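Local coordinates for hypothetical protein Atu2648 (Agrobacterium tumefaciens str. C58, PDB 1ZCE) that is of unknown function but consists largely of an EVE domain, related to ASCH and PUA domains, and may bind nucleic acid, at residues Q19-W29 with V86-M94; N56-I64 with P95-V103. All coordinates share one frame; numbering follows the deposited sequence.

Contact 1: residues Q19-W29 with V86-M94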
# COMPACT_ATOMS: atom_id res chain seq x y z
N GLN A 19 2.42 11.14 5.02
CA GLN A 19 2.10 10.82 3.64
C GLN A 19 1.12 11.86 3.10
O GLN A 19 1.32 12.41 2.02
CB GLN A 19 1.50 9.41 3.55
CG GLN A 19 1.18 8.97 2.13
CD GLN A 19 2.41 8.93 1.24
OE1 GLN A 19 3.38 8.23 1.54
NE2 GLN A 19 2.38 9.67 0.14
N LYS A 20 0.06 12.15 3.85
CA LYS A 20 -0.92 13.14 3.41
C LYS A 20 -0.30 14.52 3.26
O LYS A 20 -0.66 15.28 2.35
CB LYS A 20 -2.10 13.20 4.38
CG LYS A 20 -2.98 11.96 4.35
CD LYS A 20 -4.26 12.15 5.16
CE LYS A 20 -3.98 12.28 6.64
NZ LYS A 20 -5.25 12.35 7.41
N ALA A 21 0.65 14.84 4.13
CA ALA A 21 1.32 16.14 4.09
C ALA A 21 2.09 16.36 2.79
O ALA A 21 2.30 17.50 2.37
CB ALA A 21 2.25 16.29 5.28
N LYS A 22 2.52 15.27 2.15
CA LYS A 22 3.25 15.39 0.90
C LYS A 22 2.33 15.83 -0.23
O LYS A 22 2.79 16.36 -1.24
CB LYS A 22 3.91 14.05 0.53
CG LYS A 22 5.11 13.69 1.39
CD LYS A 22 6.16 14.80 1.40
CE LYS A 22 6.73 15.08 0.02
NZ LYS A 22 7.57 13.96 -0.50
N GLY A 23 1.04 15.61 -0.05
CA GLY A 23 0.08 16.01 -1.06
C GLY A 23 0.30 15.39 -2.43
O GLY A 23 0.81 14.28 -2.54
N GLU A 24 -0.08 16.12 -3.48
CA GLU A 24 0.05 15.64 -4.85
C GLU A 24 1.48 15.34 -5.28
O GLU A 24 1.69 14.59 -6.23
CB GLU A 24 -0.62 16.62 -5.82
CG GLU A 24 -0.12 18.05 -5.73
CD GLU A 24 1.03 18.35 -6.67
OE1 GLU A 24 1.61 19.45 -6.55
OE2 GLU A 24 1.33 17.52 -7.55
N THR A 25 2.45 15.91 -4.57
CA THR A 25 3.87 15.68 -4.87
C THR A 25 4.19 14.21 -4.65
O THR A 25 5.05 13.64 -5.32
CB THR A 25 4.78 16.53 -3.95
OG1 THR A 25 4.55 17.92 -4.21
CG2 THR A 25 6.24 16.21 -4.20
N GLY A 26 3.50 13.59 -3.70
CA GLY A 26 3.72 12.19 -3.41
C GLY A 26 5.00 11.94 -2.65
O GLY A 26 5.68 12.86 -2.20
N GLU A 27 5.33 10.66 -2.51
CA GLU A 27 6.52 10.23 -1.79
C GLU A 27 7.17 9.05 -2.50
O GLU A 27 6.51 8.07 -2.84
CB GLU A 27 6.14 9.81 -0.37
CG GLU A 27 7.29 9.28 0.47
CD GLU A 27 8.24 10.37 0.92
OE1 GLU A 27 9.26 10.05 1.57
OE2 GLU A 27 7.96 11.56 0.64
N GLU A 28 8.48 9.14 -2.73
CA GLU A 28 9.22 8.07 -3.36
C GLU A 28 9.24 6.92 -2.36
O GLU A 28 9.60 7.12 -1.19
CB GLU A 28 10.65 8.52 -3.67
CG GLU A 28 11.46 7.50 -4.45
CD GLU A 28 12.92 7.86 -4.59
OE1 GLU A 28 13.65 7.11 -5.28
OE2 GLU A 28 13.35 8.89 -4.02
N TRP A 29 8.86 5.73 -2.79
CA TRP A 29 8.81 4.59 -1.88
C TRP A 29 10.16 3.88 -1.77
O TRP A 29 10.33 2.74 -2.19
CB TRP A 29 7.72 3.61 -2.31
CG TRP A 29 7.10 2.93 -1.14
CD1 TRP A 29 7.09 1.59 -0.87
CD2 TRP A 29 6.43 3.57 -0.04
NE1 TRP A 29 6.46 1.35 0.33
CE2 TRP A 29 6.05 2.55 0.86
CE3 TRP A 29 6.13 4.90 0.27
CZ2 TRP A 29 5.38 2.82 2.06
CZ3 TRP A 29 5.46 5.17 1.46
CH2 TRP A 29 5.09 4.14 2.34
N VAL A 86 8.32 2.88 -6.97
CA VAL A 86 7.34 3.83 -7.46
C VAL A 86 7.26 4.97 -6.45
O VAL A 86 7.95 4.97 -5.43
CB VAL A 86 5.91 3.21 -7.57
CG1 VAL A 86 5.88 2.14 -8.64
CG2 VAL A 86 5.48 2.63 -6.23
N ASP A 87 6.43 5.96 -6.78
CA ASP A 87 6.15 7.08 -5.90
C ASP A 87 4.65 6.93 -5.66
O ASP A 87 3.93 6.55 -6.58
CB ASP A 87 6.36 8.43 -6.60
CG ASP A 87 7.82 8.80 -6.76
OD1 ASP A 87 8.70 7.93 -6.67
OD2 ASP A 87 8.09 10.01 -6.98
N ILE A 88 4.19 7.19 -4.44
CA ILE A 88 2.76 7.10 -4.15
C ILE A 88 2.28 8.38 -3.47
O ILE A 88 3.07 9.12 -2.90
CB ILE A 88 2.42 5.90 -3.22
CG1 ILE A 88 3.14 6.03 -1.88
CG2 ILE A 88 2.79 4.59 -3.90
CD1 ILE A 88 2.73 4.98 -0.84
N ARG A 89 0.98 8.63 -3.55
CA ARG A 89 0.40 9.81 -2.92
C ARG A 89 -0.96 9.47 -2.31
O ARG A 89 -1.63 8.54 -2.74
CB ARG A 89 0.25 10.96 -3.92
CG ARG A 89 -0.65 10.68 -5.10
CD ARG A 89 -0.56 11.85 -6.08
NE ARG A 89 -1.20 11.57 -7.36
CZ ARG A 89 -1.06 12.35 -8.44
NH1 ARG A 89 -1.68 12.03 -9.57
NH2 ARG A 89 -0.31 13.44 -8.38
N ALA A 90 -1.35 10.25 -1.31
CA ALA A 90 -2.62 10.02 -0.64
C ALA A 90 -3.82 10.29 -1.54
O ALA A 90 -3.79 11.19 -2.38
CB ALA A 90 -2.70 10.88 0.60
N VAL A 91 -4.86 9.49 -1.36
CA VAL A 91 -6.10 9.66 -2.10
C VAL A 91 -7.17 10.06 -1.08
O VAL A 91 -7.85 11.08 -1.24
CB VAL A 91 -6.54 8.36 -2.82
CG1 VAL A 91 -7.91 8.55 -3.45
CG2 VAL A 91 -5.53 8.00 -3.90
N CYS A 92 -7.30 9.28 -0.01
CA CYS A 92 -8.28 9.57 1.03
C CYS A 92 -8.01 8.73 2.27
O CYS A 92 -7.34 7.70 2.20
CB CYS A 92 -9.70 9.32 0.53
SG CYS A 92 -10.07 7.58 0.16
N ASP A 93 -8.54 9.17 3.41
CA ASP A 93 -8.37 8.42 4.64
C ASP A 93 -9.35 7.26 4.62
O ASP A 93 -10.30 7.25 3.84
CB ASP A 93 -8.70 9.29 5.86
CG ASP A 93 -7.94 10.59 5.87
OD1 ASP A 93 -6.69 10.55 5.82
OD2 ASP A 93 -8.58 11.65 5.95
N MSE A 94 -9.09 6.26 5.45
CA MSE A 94 -10.02 5.15 5.58
C MSE A 94 -10.88 5.67 6.73
O MSE A 94 -10.38 5.86 7.84
CB MSE A 94 -9.30 3.87 6.00
CG MSE A 94 -10.22 2.66 6.12
SE MSE A 94 -11.07 2.19 4.45
CE MSE A 94 -9.61 1.18 3.69
O HOH W 1 0.70 12.19 -0.65
O HOH W 2 0.26 15.92 -9.59
O HOH W 3 7.25 11.85 -5.11
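Glu27 and Ile88 face each other as an antiparallel hydrogen-bonded pair, Glu27 N reaching Ile88 O at 2.8 Å and Ile88 N returning to Glu27 O, while Trp29 N to Val86 O continues the pairing; strand 27-28 is an outermost strand of the mixed sheet. Next to this pairing the Trp29 indole lies against Ile88, whose CD1 sits over one face of the six-membered ring, 3.8 Å from its centroid and offset toward the rim, a CH-pi contact. Ile88 CG1 stands between the backbone N and the carbonyl carbon (chi1 60°), which brings CD1 to the ring; Tyr7 meets the same indole edge-to-face. Helix 16-22 packs on the same strand from Ile88 onward, through Gln19 and Lys20. Gln19 NE2 gives Ile88 O a weak second bond at 3.2 Å, its OE1 being taken by Trp14. A water accepts from Gln19 NE2 and Ala90 N and donates to Gln19 O and Gly23 O, so its four bonds bridge the helix end and the strand. Lys20 NZ forms a salt bridge with Asp93 OD1, 2.8 Å away on the syn side and 34° out of the carboxylate plane, and Trp16 NE1 also bonds that oxygen. Where the chain turns, Arg89 NH2 hydrogen-bonds Glu24 O in the guanidinium plane, on a carbonyl lone pair at 3.2 Å, and a water joins it to Glu24 OE2. With NE in a salt bridge to Glu66, these partners hold the guanidinium's rotation, and the charge of Asp93 is probably steadied by both a lysine and an indole N-H.

Contact 2: residues N56-I64 with P95-V103; sequences NEGLDVVGI and PQPVSLKDV
The beta hairpin of strands 60-73 and 84-99 ends here, where its second strand passes into helix 100-105 of the EVE domain. Strands 60-64 and 97-99 run antiparallel, their axes approaching to 4.3 Å. Val61 and Val98 form the hydrogen-bonded pair: Val61 N donates to Val98 O at 2.8 Å, and Val98 N returns to Val61 O. Their side chains share one face, CB to CB 4.3 Å, with Phe51 beside Val61 and Met136 of helix 127-136 beside Val98. On the other face Asp60 and Ser99 make the non-hydrogen-bonded pair. Asp60 holds CG between its backbone N and carbonyl carbon (chi1 51°), which lays the carboxylate alongside the Pro97 ring, both pointing the same way, with OD1 3.8 Å from Pro97 CB. Val62 crosses that ring at about a right angle, Val62 CG1 touching Pro97 CB. At the helix start, Leu100 N donates to Leu59 O at 2.9 Å, so the first turn is tied to the strand's preceding loop, and Leu100 CB rests against the same carbonyl. Ser99 is the N-cap: its OG accepts from Asp102 N at 3.1 Å, with an N-H...O angle of 160°.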
# COMPACT_ATOMS: atom_id res chain seq x y z
N ASN A 56 4.35 -2.69 12.36
CA ASN A 56 5.14 -2.66 13.60
C ASN A 56 4.23 -2.09 14.69
O ASN A 56 3.93 -2.76 15.67
CB ASN A 56 6.40 -1.80 13.45
CG ASN A 56 7.38 -2.00 14.60
OD1 ASN A 56 8.28 -1.19 14.82
ND2 ASN A 56 7.22 -3.10 15.32
N GLU A 57 3.80 -0.84 14.50
CA GLU A 57 2.88 -0.20 15.43
C GLU A 57 1.61 0.14 14.66
O GLU A 57 1.64 0.25 13.43
CB GLU A 57 3.49 1.08 16.00
CG GLU A 57 4.65 0.84 16.94
CD GLU A 57 5.20 2.13 17.51
OE1 GLU A 57 5.79 2.92 16.74
OE2 GLU A 57 5.03 2.35 18.72
N GLY A 58 0.50 0.30 15.38
CA GLY A 58 -0.77 0.63 14.73
C GLY A 58 -1.45 -0.63 14.24
O GLY A 58 -2.54 -0.98 14.71
N LEU A 59 -0.81 -1.30 13.29
CA LEU A 59 -1.31 -2.54 12.72
C LEU A 59 -2.71 -2.40 12.13
O LEU A 59 -3.60 -3.20 12.39
CB LEU A 59 -1.28 -3.65 13.77
CG LEU A 59 0.07 -3.80 14.47
CD1 LEU A 59 0.00 -4.92 15.50
CD2 LEU A 59 1.16 -4.09 13.45
N ASP A 60 -2.90 -1.36 11.32
CA ASP A 60 -4.18 -1.13 10.69
C ASP A 60 -4.08 -0.39 9.37
O ASP A 60 -3.10 0.30 9.08
CB ASP A 60 -5.13 -0.38 11.64
CG ASP A 60 -4.52 0.88 12.24
OD1 ASP A 60 -5.25 1.59 12.97
OD2 ASP A 60 -3.33 1.18 12.01
N VAL A 61 -5.11 -0.58 8.54
CA VAL A 61 -5.20 0.08 7.25
C VAL A 61 -5.80 1.45 7.56
O VAL A 61 -6.96 1.54 7.97
CB VAL A 61 -6.12 -0.69 6.28
CG1 VAL A 61 -6.28 0.09 4.98
CG2 VAL A 61 -5.53 -2.07 5.99
N VAL A 62 -5.01 2.50 7.35
CA VAL A 62 -5.45 3.85 7.67
C VAL A 62 -5.78 4.76 6.51
O VAL A 62 -6.36 5.83 6.71
CB VAL A 62 -4.39 4.54 8.55
CG1 VAL A 62 -4.27 3.82 9.87
CG2 VAL A 62 -3.04 4.55 7.83
N GLY A 63 -5.43 4.36 5.30
CA GLY A 63 -5.72 5.21 4.16
C GLY A 63 -5.54 4.53 2.83
O GLY A 63 -5.08 3.39 2.75
N ILE A 64 -5.94 5.23 1.78
CA ILE A 64 -5.80 4.74 0.42
C ILE A 64 -4.86 5.68 -0.33
O ILE A 64 -4.92 6.90 -0.18
CB ILE A 64 -7.17 4.71 -0.30
CG1 ILE A 64 -8.07 3.68 0.38
CG2 ILE A 64 -6.98 4.39 -1.78
CD1 ILE A 64 -9.45 3.53 -0.25
N PRO A 95 -12.17 5.95 6.48
CA PRO A 95 -13.08 6.47 7.51
C PRO A 95 -12.90 5.82 8.88
O PRO A 95 -12.73 6.51 9.88
CB PRO A 95 -14.45 6.20 6.90
CG PRO A 95 -14.20 6.47 5.45
CD PRO A 95 -12.88 5.76 5.20
N GLN A 96 -12.95 4.49 8.91
CA GLN A 96 -12.75 3.74 10.14
C GLN A 96 -11.61 2.77 9.87
O GLN A 96 -11.81 1.69 9.31
CB GLN A 96 -14.02 2.97 10.53
CG GLN A 96 -15.19 3.84 10.95
CD GLN A 96 -15.92 4.46 9.78
OE1 GLN A 96 -16.40 3.76 8.89
NE2 GLN A 96 -16.00 5.79 9.77
N PRO A 97 -10.38 3.14 10.26
CA PRO A 97 -9.20 2.29 10.05
C PRO A 97 -9.48 0.83 10.40
O PRO A 97 -10.06 0.53 11.44
CB PRO A 97 -8.16 2.95 10.95
CG PRO A 97 -8.49 4.40 10.80
CD PRO A 97 -10.01 4.39 10.94
N VAL A 98 -9.06 -0.06 9.51
CA VAL A 98 -9.29 -1.50 9.68
C VAL A 98 -8.10 -2.20 10.33
O VAL A 98 -7.01 -2.27 9.76
CB VAL A 98 -9.59 -2.15 8.31
CG1 VAL A 98 -9.94 -3.61 8.49
CG2 VAL A 98 -10.72 -1.39 7.62
N SER A 99 -8.33 -2.75 11.52
CA SER A 99 -7.27 -3.43 12.25
C SER A 99 -6.92 -4.79 11.67
O SER A 99 -7.75 -5.45 11.04
CB SER A 99 -7.68 -3.62 13.72
OG SER A 99 -8.71 -4.58 13.82
N LEU A 100 -5.68 -5.20 11.89
CA LEU A 100 -5.20 -6.49 11.42
C LEU A 100 -6.04 -7.59 12.06
O LEU A 100 -6.32 -8.61 11.45
CB LEU A 100 -3.73 -6.67 11.80
CG LEU A 100 -3.10 -8.02 11.46
CD1 LEU A 100 -3.05 -8.20 9.95
CD2 LEU A 100 -1.70 -8.10 12.05
N LYS A 101 -6.43 -7.36 13.32
CA LYS A 101 -7.24 -8.32 14.05
C LYS A 101 -8.55 -8.58 13.31
O LYS A 101 -8.95 -9.73 13.13
CB LYS A 101 -7.53 -7.80 15.46
CG LYS A 101 -8.36 -8.74 16.31
CD LYS A 101 -8.50 -8.21 17.73
CE LYS A 101 -9.33 -9.14 18.60
NZ LYS A 101 -10.73 -9.27 18.09
N ASP A 102 -9.21 -7.51 12.89
CA ASP A 102 -10.47 -7.67 12.17
C ASP A 102 -10.26 -8.35 10.82
O ASP A 102 -11.09 -9.14 10.38
CB ASP A 102 -11.16 -6.31 11.97
CG ASP A 102 -11.73 -5.76 13.27
OD1 ASP A 102 -11.94 -6.55 14.21
OD2 ASP A 102 -11.97 -4.54 13.34
N VAL A 103 -9.14 -8.05 10.16
CA VAL A 103 -8.85 -8.67 8.87
C VAL A 103 -8.69 -10.18 9.04
O VAL A 103 -9.25 -10.97 8.26
CB VAL A 103 -7.57 -8.08 8.23
CG1 VAL A 103 -7.14 -8.91 7.03
CG2 VAL A 103 -7.82 -6.64 7.81
O HOH W 4 -7.54 0.34 13.83

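In the fold
After strand 4-9 the chain forms helix 16-22 and strand 27-28, and contact 1 closes the long loop from them to strand 84-99, spanning helix 35-42, strand 49-54 and the whole of strand 60-73. Contact 2 opens inside that loop at residues 56-64 and closes beyond its end, at 95-103, so the two cross. Both draw on strand 84-99: contact 1 on its earlier part, contact 2 on its last residues. Their centres lie about 17 Å apart, yet they meet where the classic bulge at Val91 and Cys92 faces Ile64. Contact 1 ties an edge strand and the first helix to strand 84-99; contact 2 ties that strand's end and helix 100-105 to the start of strand 60-73.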